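Local atomic coordinates of hypothetical fimbrial assembly protein (Parabacteroides distasonis, PDB entry 3R4R), a protein that is a putative subunit of the fimbrium tip, part of the filamentous surface appendages that mediate cell adhesion and biofilm formation. Residues L42-K54 with V98-S112. Numbering follows the deposited sequence.
Sequences LTIQNCHVAVFDK and VSVLVVANANNANNS
N105 reaches back from the end of strand 98-104 to the backbone leading into strand 46-52; the two strands pair antiparallel in the N-terminal β-domain of this two-domain, transthyretin-like fimbrillin. Its carboxamide grips both ways: OD1 accepts Q45 N at 2.7 Å in the carbonyl plane, and ND2 gives to T43 O at 3.2 Å, also serving L142 O. With CG anti to its carbonyl carbon (chi1 -66°), the amide turns back toward T43-Q45 although CB points away. Cut back to an alanine here, the side chain would probably leave Q45 N, T43 O and L142 O without this mate and the lead-in segment freer to shift. Paired main-chain hydrogen bonds join H48 with V103, A50 with L101 and F52 with S99. On one face V49 CG1 meets V100 CG2 at 3.7 Å, and V163 of strand 161-179 packs on V100 and V102; on the other, L101 CB lies in plane at the edge of the F52 ring, 3.9 Å from CE2, and Y120 meets that ring edge-to-face. Where the pair ends near N105, the N46 and N107 amides pass in opposite directions, planes 18° apart. N46 OD1 accepts N107 N, while N107 ND2 hydrogen-bonds C47 O from above the carbonyl plane, 3.0 Å away.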
ATOM      1  N   LEU A  42       2.087  -9.544   2.928  1.00 36.25           N
ATOM      2  CA  LEU A  42       3.508  -9.221   2.805  1.00 35.90           C
ATOM      3  C   LEU A  42       4.066  -9.688   1.472  1.00 40.33           C
ATOM      4  O   LEU A  42       5.213  -9.367   1.152  1.00 41.61           O
ATOM      5  CB  LEU A  42       4.324  -9.859   3.948  1.00 37.11           C
ATOM      6  CG  LEU A  42       4.153  -9.309   5.355  1.00 42.66           C
ATOM      7  CD1 LEU A  42       4.707 -10.286   6.406  1.00 44.12           C
ATOM      8  CD2 LEU A  42       4.775  -7.929   5.499  1.00 43.69           C
ATOM      9  N   THR A  43       3.281 -10.469   0.714  1.00 36.84           N
ATOM     10  CA  THR A  43       3.709 -11.074  -0.555  1.00 36.64           C
ATOM     11  C   THR A  43       3.826 -10.045  -1.652  1.00 39.17           C
ATOM     12  O   THR A  43       2.963  -9.180  -1.813  1.00 38.61           O
ATOM     13  CB  THR A  43       2.725 -12.184  -0.997  1.00 35.78           C
ATOM     14  OG1 THR A  43       2.745 -13.188  -0.004  1.00 42.55           O
ATOM     15  CG2 THR A  43       3.095 -12.843  -2.322  1.00 31.61           C
ATOM     16  N   ILE A  44       4.899 -10.189  -2.428  1.00 35.78           N
ATOM     17  CA  ILE A  44       5.185  -9.454  -3.638  1.00 34.28           C
ATOM     18  C   ILE A  44       5.260 -10.501  -4.748  1.00 39.22           C
ATOM     19  O   ILE A  44       6.101 -11.403  -4.681  1.00 40.26           O
ATOM     20  CB  ILE A  44       6.443  -8.570  -3.511  1.00 38.02           C
ATOM     21  CG1 ILE A  44       6.273  -7.541  -2.400  1.00 38.28           C
ATOM     22  CG2 ILE A  44       6.784  -7.890  -4.867  1.00 37.64           C
ATOM     23  CD1 ILE A  44       7.529  -6.781  -2.080  1.00 46.16           C
ATOM     24  N   GLN A  45       4.347 -10.403  -5.741  1.00 34.96           N
ATOM     25  CA  GLN A  45       4.283 -11.338  -6.857  1.00 34.41           C
ATOM     26  C   GLN A  45       5.012 -10.770  -8.061  1.00 40.43           C
ATOM     27  O   GLN A  45       5.460 -11.531  -8.907  1.00 45.06           O
ATOM     28  CB  GLN A  45       2.830 -11.662  -7.216  1.00 34.26           C
ATOM     29  CG  GLN A  45       2.065 -12.386  -6.114  1.00 47.08           C
ATOM     30  CD  GLN A  45       0.719 -12.878  -6.580  1.00 69.67           C
ATOM     31  OE1 GLN A  45       0.597 -13.622  -7.555  1.00 72.12           O
ATOM     32  NE2 GLN A  45      -0.313 -12.570  -5.823  1.00 61.25           N
ATOM     33  N   ASN A  46       5.161  -9.442  -8.123  1.00 33.30           N
ATOM     34  CA  ASN A  46       5.806  -8.702  -9.211  1.00 32.37           C
ATOM     35  C   ASN A  46       6.139  -7.279  -8.765  1.00 34.12           C
ATOM     36  O   ASN A  46       5.531  -6.785  -7.825  1.00 35.02           O
ATOM     37  CB  ASN A  46       4.892  -8.675 -10.454  1.00 32.30           C
ATOM     38  CG  ASN A  46       3.575  -7.948 -10.271  1.00 43.17           C
ATOM     39  OD1 ASN A  46       3.518  -6.723 -10.131  1.00 39.90           O
ATOM     40  ND2 ASN A  46       2.480  -8.669 -10.374  1.00 32.30           N
ATOM     41  N   CYS A  47       7.075  -6.619  -9.422  1.00 32.09           N
ATOM     42  CA  CYS A  47       7.417  -5.235  -9.107  1.00 32.62           C
ATOM     43  C   CYS A  47       8.049  -4.563 -10.317  1.00 34.78           C
ATOM     44  O   CYS A  47       8.524  -5.214 -11.244  1.00 37.08           O
ATOM     45  CB  CYS A  47       8.334  -5.120  -7.882  1.00 35.55           C
ATOM     46  SG  CYS A  47       9.983  -5.855  -8.083  1.00 43.02           S
ATOM     47  N   HIS A  48       8.039  -3.231 -10.265  1.00 27.76           N
ATOM     48  CA  HIS A  48       8.636  -2.296 -11.180  1.00 27.40           C
ATOM     49  C   HIS A  48       9.697  -1.534 -10.411  1.00 34.00           C
ATOM     50  O   HIS A  48       9.399  -0.965  -9.365  1.00 33.81           O
ATOM     51  CB  HIS A  48       7.576  -1.368 -11.828  1.00 25.81           C
ATOM     52  CG  HIS A  48       8.162  -0.261 -12.654  1.00 28.42           C
ATOM     53  ND1 HIS A  48       8.533  -0.454 -13.968  1.00 29.75           N
ATOM     54  CD2 HIS A  48       8.404   1.026 -12.320  1.00 28.71           C
ATOM     55  CE1 HIS A  48       9.000   0.714 -14.382  1.00 29.08           C
ATOM     56  NE2 HIS A  48       8.954   1.623 -13.424  1.00 29.01           N
ATOM     57  N   VAL A  49      10.941  -1.569 -10.891  1.00 32.60           N
ATOM     58  CA  VAL A  49      12.038  -0.853 -10.243  1.00 33.22           C
ATOM     59  C   VAL A  49      12.536   0.189 -11.232  1.00 36.02           C
ATOM     60  O   VAL A  49      12.770  -0.116 -12.400  1.00 36.16           O
ATOM     61  CB  VAL A  49      13.160  -1.821  -9.751  1.00 38.10           C
ATOM     62  CG1 VAL A  49      14.382  -1.068  -9.241  1.00 39.01           C
ATOM     63  CG2 VAL A  49      12.628  -2.772  -8.681  1.00 36.97           C
ATOM     64  N   ALA A  50      12.619   1.425 -10.771  1.00 33.02           N
ATOM     65  CA  ALA A  50      13.065   2.548 -11.573  1.00 34.28           C
ATOM     66  C   ALA A  50      14.254   3.214 -10.903  1.00 39.98           C
ATOM     67  O   ALA A  50      14.245   3.370  -9.685  1.00 39.63           O
ATOM     68  CB  ALA A  50      11.914   3.539 -11.770  1.00 33.79           C
ATOM     69  N   VAL A  51      15.286   3.579 -11.686  1.00 38.81           N
ATOM     70  CA  VAL A  51      16.499   4.263 -11.209  1.00 42.00           C
ATOM     71  C   VAL A  51      16.573   5.630 -11.912  1.00 47.17           C
ATOM     72  O   VAL A  51      16.459   5.702 -13.140  1.00 47.26           O
ATOM     73  CB  VAL A  51      17.804   3.423 -11.407  1.00 47.98           C
ATOM     74  CG1 VAL A  51      19.040   4.195 -10.968  1.00 50.16           C
ATOM     75  CG2 VAL A  51      17.723   2.090 -10.662  1.00 47.12           C
ATOM     76  N   PHE A  52      16.750   6.700 -11.123  1.00 45.07           N
ATOM     77  CA  PHE A  52      16.781   8.078 -11.617  1.00 45.87           C
ATOM     78  C   PHE A  52      18.059   8.790 -11.270  1.00 52.75           C
ATOM     79  O   PHE A  52      18.602   8.546 -10.191  1.00 52.76           O
ATOM     80  CB  PHE A  52      15.613   8.898 -11.022  1.00 45.90           C
ATOM     81  CG  PHE A  52      14.242   8.318 -11.205  1.00 44.99           C
ATOM     82  CD1 PHE A  52      13.475   8.646 -12.317  1.00 46.28           C
ATOM     83  CD2 PHE A  52      13.690   7.477 -10.241  1.00 46.68           C
ATOM     84  CE1 PHE A  52      12.198   8.112 -12.485  1.00 45.14           C
ATOM     85  CE2 PHE A  52      12.410   6.946 -10.404  1.00 47.21           C
ATOM     86  CZ  PHE A  52      11.672   7.266 -11.524  1.00 44.37           C
ATOM     87  N   ASP A  53      18.466   9.767 -12.112  1.00 52.22           N
ATOM     88  CA  ASP A  53      19.637  10.598 -11.818  1.00 56.30           C
ATOM     89  C   ASP A  53      19.220  11.760 -10.868  1.00 62.63           C
ATOM     90  O   ASP A  53      18.062  11.821 -10.444  1.00 60.41           O
ATOM     91  CB  ASP A  53      20.314  11.127 -13.109  1.00 59.31           C
ATOM     92  CG  ASP A  53      19.502  11.993 -14.068  1.00 65.52           C
ATOM     93  OD1 ASP A  53      18.493  12.585 -13.634  1.00 62.75           O
ATOM     94  OD2 ASP A  53      19.948  12.175 -15.220  1.00 73.23           O
ATOM     95  N   LYS A  54      20.156  12.674 -10.550  1.00 63.79           N
ATOM     96  CA  LYS A  54      19.914  13.810  -9.661  1.00 65.31           C
ATOM     97  C   LYS A  54      18.815  14.758 -10.217  1.00 68.33           C
ATOM     98  O   LYS A  54      18.113  15.386  -9.427  1.00 69.28           O
ATOM     99  CB  LYS A  54      21.217  14.614  -9.419  1.00 71.33           C
ATOM    100  CG  LYS A  54      21.851  15.297 -10.625  1.00 83.17           C
ATOM    101  CD  LYS A  54      22.989  16.218 -10.182  1.00 94.30           C
ATOM    102  CE  LYS A  54      23.592  17.036 -11.301  1.00100.28           C
ATOM    103  NZ  LYS A  54      24.669  17.942 -10.798  1.00108.00           N
ATOM    104  N   VAL A  98      22.207   8.478  -7.163  1.00 65.84           N
ATOM    105  CA  VAL A  98      20.940   8.119  -7.830  1.00 60.77           C
ATOM    106  C   VAL A  98      19.835   7.770  -6.788  1.00 56.90           C
ATOM    107  O   VAL A  98      20.119   7.607  -5.609  1.00 54.48           O
ATOM    108  CB  VAL A  98      21.128   6.933  -8.839  1.00 63.88           C
ATOM    109  CG1 VAL A  98      21.870   7.371 -10.094  1.00 64.62           C
ATOM    110  CG2 VAL A  98      21.808   5.729  -8.196  1.00 65.62           C
ATOM    111  N   SER A  99      18.577   7.688  -7.243  1.00 52.20           N
ATOM    112  CA  SER A  99      17.458   7.264  -6.388  1.00 50.57           C
ATOM    113  C   SER A  99      16.727   6.091  -7.071  1.00 52.34           C
ATOM    114  O   SER A  99      16.608   6.054  -8.308  1.00 50.89           O
ATOM    115  CB  SER A  99      16.490   8.406  -6.048  1.00 51.50           C
ATOM    116  OG  SER A  99      15.596   8.767  -7.081  1.00 51.98           O
ATOM    117  N   VAL A 100      16.275   5.123  -6.256  1.00 47.95           N
ATOM    118  CA  VAL A 100      15.578   3.944  -6.745  1.00 46.05           C
ATOM    119  C   VAL A 100      14.146   3.931  -6.137  1.00 45.01           C
ATOM    120  O   VAL A 100      13.981   4.051  -4.931  1.00 45.09           O
ATOM    121  CB  VAL A 100      16.378   2.630  -6.451  1.00 53.58           C
ATOM    122  CG1 VAL A 100      16.890   2.555  -5.013  1.00 56.28           C
ATOM    123  CG2 VAL A 100      15.579   1.379  -6.806  1.00 51.50           C
ATOM    124  N   LEU A 101      13.130   3.842  -7.015  1.00 40.80           N
ATOM    125  CA  LEU A 101      11.688   3.761  -6.709  1.00 39.42           C
ATOM    126  C   LEU A 101      11.151   2.361  -7.056  1.00 39.65           C
ATOM    127  O   LEU A 101      11.384   1.870  -8.160  1.00 38.58           O
ATOM    128  CB  LEU A 101      10.876   4.854  -7.471  1.00 38.79           C
ATOM    129  CG  LEU A 101       9.342   4.832  -7.259  1.00 41.58           C
ATOM    130  CD1 LEU A 101       8.964   5.448  -5.940  1.00 42.23           C
ATOM    131  CD2 LEU A 101       8.629   5.579  -8.343  1.00 43.55           C
ATOM    132  N   VAL A 102      10.440   1.725  -6.122  1.00 35.79           N
ATOM    133  CA  VAL A 102       9.898   0.383  -6.352  1.00 34.28           C
ATOM    134  C   VAL A 102       8.357   0.427  -6.252  1.00 35.75           C
ATOM    135  O   VAL A 102       7.823   0.968  -5.286  1.00 35.54           O
ATOM    136  CB  VAL A 102      10.517  -0.630  -5.338  1.00 39.67           C
ATOM    137  CG1 VAL A 102       9.967  -2.038  -5.543  1.00 38.80           C
ATOM    138  CG2 VAL A 102      12.047  -0.633  -5.408  1.00 41.16           C
ATOM    139  N   VAL A 103       7.657  -0.088  -7.265  1.00 30.87           N
ATOM    140  CA  VAL A 103       6.195  -0.221  -7.240  1.00 29.75           C
ATOM    141  C   VAL A 103       5.910  -1.722  -7.300  1.00 35.36           C
ATOM    142  O   VAL A 103       6.215  -2.358  -8.309  1.00 36.21           O
ATOM    143  CB  VAL A 103       5.406   0.577  -8.306  1.00 32.96           C
ATOM    144  CG1 VAL A 103       3.889   0.382  -8.124  1.00 31.10           C
ATOM    145  CG2 VAL A 103       5.765   2.055  -8.271  1.00 33.25           C
ATOM    146  N   ALA A 104       5.396  -2.302  -6.203  1.00 30.72           N
ATOM    147  CA  ALA A 104       5.144  -3.738  -6.135  1.00 29.86           C
ATOM    148  C   ALA A 104       3.675  -4.076  -6.401  1.00 34.61           C
ATOM    149  O   ALA A 104       2.792  -3.353  -5.959  1.00 33.24           O
ATOM    150  CB  ALA A 104       5.553  -4.268  -4.771  1.00 30.21           C
ATOM    151  N   ASN A 105       3.445  -5.193  -7.131  1.00 33.02           N
ATOM    152  CA  ASN A 105       2.177  -5.878  -7.469  1.00 32.31           C
ATOM    153  C   ASN A 105       1.232  -5.040  -8.324  1.00 34.60           C
ATOM    154  O   ASN A 105       0.016  -5.259  -8.268  1.00 32.71           O
ATOM    155  CB  ASN A 105       1.425  -6.297  -6.196  1.00 32.86           C
ATOM    156  CG  ASN A 105       2.129  -7.340  -5.378  1.00 26.13           C
ATOM    157  OD1 ASN A 105       2.827  -8.221  -5.883  1.00 32.88           O
ATOM    158  ND2 ASN A 105       1.842  -7.353  -4.123  1.00 23.89           N
ATOM    159  N   ALA A 106       1.784  -4.195  -9.227  1.00 34.34           N
ATOM    160  CA  ALA A 106       0.994  -3.330 -10.139  1.00 32.25           C
ATOM    161  C   ALA A 106       1.314  -3.619 -11.625  1.00 37.44           C
ATOM    162  O   ALA A 106       0.665  -3.058 -12.506  1.00 37.49           O
ATOM    163  CB  ALA A 106       1.260  -1.876  -9.824  1.00 32.39           C
ATOM    164  N   ASN A 107       2.265  -4.528 -11.904  1.00 35.14           N
ATOM    165  CA  ASN A 107       2.623  -4.910 -13.275  1.00 36.40           C
ATOM    166  C   ASN A 107       1.477  -5.616 -13.994  1.00 42.48           C
ATOM    167  O   ASN A 107       0.565  -6.133 -13.364  1.00 42.15           O
ATOM    168  CB  ASN A 107       3.872  -5.856 -13.315  1.00 33.00           C
ATOM    169  CG  ASN A 107       5.189  -5.327 -12.809  1.00 46.40           C
ATOM    170  OD1 ASN A 107       5.325  -4.171 -12.413  1.00 45.51           O
ATOM    171  ND2 ASN A 107       6.204  -6.188 -12.809  1.00 32.69           N
ATOM    172  N   ASN A 108       1.547  -5.617 -15.328  1.00 40.68           N
ATOM    173  CA  ASN A 108       0.685  -6.357 -16.231  1.00 40.28           C
ATOM    174  C   ASN A 108       1.359  -7.726 -16.447  1.00 43.54           C
ATOM    175  O   ASN A 108       2.398  -7.985 -15.836  1.00 43.25           O
ATOM    176  CB  ASN A 108       0.459  -5.557 -17.538  1.00 36.28           C
ATOM    177  CG  ASN A 108      -0.186  -4.201 -17.431  1.00 47.91           C
ATOM    178  OD1 ASN A 108       0.201  -3.265 -18.143  1.00 48.65           O
ATOM    179  ND2 ASN A 108      -1.194  -4.048 -16.595  1.00 36.28           N
ATOM    180  N   ALA A 109       0.833  -8.574 -17.323  1.00 40.77           N
ATOM    181  CA  ALA A 109       1.415  -9.892 -17.554  1.00 43.28           C
ATOM    182  C   ALA A 109       2.910  -9.867 -17.954  1.00 51.37           C
ATOM    183  O   ALA A 109       3.663 -10.663 -17.402  1.00 52.01           O
ATOM    184  CB  ALA A 109       0.653 -10.592 -18.657  1.00 46.10           C
ATOM    185  N   ASN A 110       3.331  -8.985 -18.914  1.00 48.47           N
ATOM    186  CA  ASN A 110       4.692  -8.919 -19.470  1.00 48.97           C
ATOM    187  C   ASN A 110       5.391  -7.555 -19.294  1.00 49.28           C
ATOM    188  O   ASN A 110       6.567  -7.400 -19.643  1.00 49.56           O
ATOM    189  CB  ASN A 110       4.631  -9.195 -21.003  1.00 55.79           C
ATOM    190  CG  ASN A 110       3.756 -10.343 -21.442  1.00 74.33           C
ATOM    191  OD1 ASN A 110       2.846 -10.151 -22.263  1.00 61.72           O
ATOM    192  ND2 ASN A 110       3.947 -11.531 -20.849  1.00 68.66           N
ATOM    193  N   ASN A 111       4.664  -6.555 -18.833  1.00 43.57           N
ATOM    194  CA  ASN A 111       5.195  -5.199 -18.703  1.00 41.79           C
ATOM    195  C   ASN A 111       4.509  -4.483 -17.550  1.00 41.15           C
ATOM    196  O   ASN A 111       3.678  -5.094 -16.889  1.00 40.79           O
ATOM    197  CB  ASN A 111       5.008  -4.407 -20.044  1.00 41.62           C
ATOM    198  CG  ASN A 111       3.584  -4.065 -20.497  1.00 59.81           C
ATOM    199  OD1 ASN A 111       2.577  -4.566 -19.996  1.00 55.39           O
ATOM    200  ND2 ASN A 111       3.472  -3.195 -21.489  1.00 48.71           N
ATOM    201  N   SER A 112       4.820  -3.189 -17.312  1.00 35.58           N
ATOM    202  CA  SER A 112       4.126  -2.450 -16.257  1.00 33.62           C
ATOM    203  C   SER A 112       3.431  -1.215 -16.838  1.00 40.02           C
ATOM    204  O   SER A 112       3.848  -0.709 -17.887  1.00 41.25           O
ATOM    205  CB  SER A 112       5.076  -2.035 -15.139  1.00 34.74           C
ATOM    206  OG  SER A 112       5.740  -0.812 -15.419  1.00 39.06           O
TER
HETATM  207  O   HOH W   1      -0.167  -7.283 -10.997  1.00 30.31           O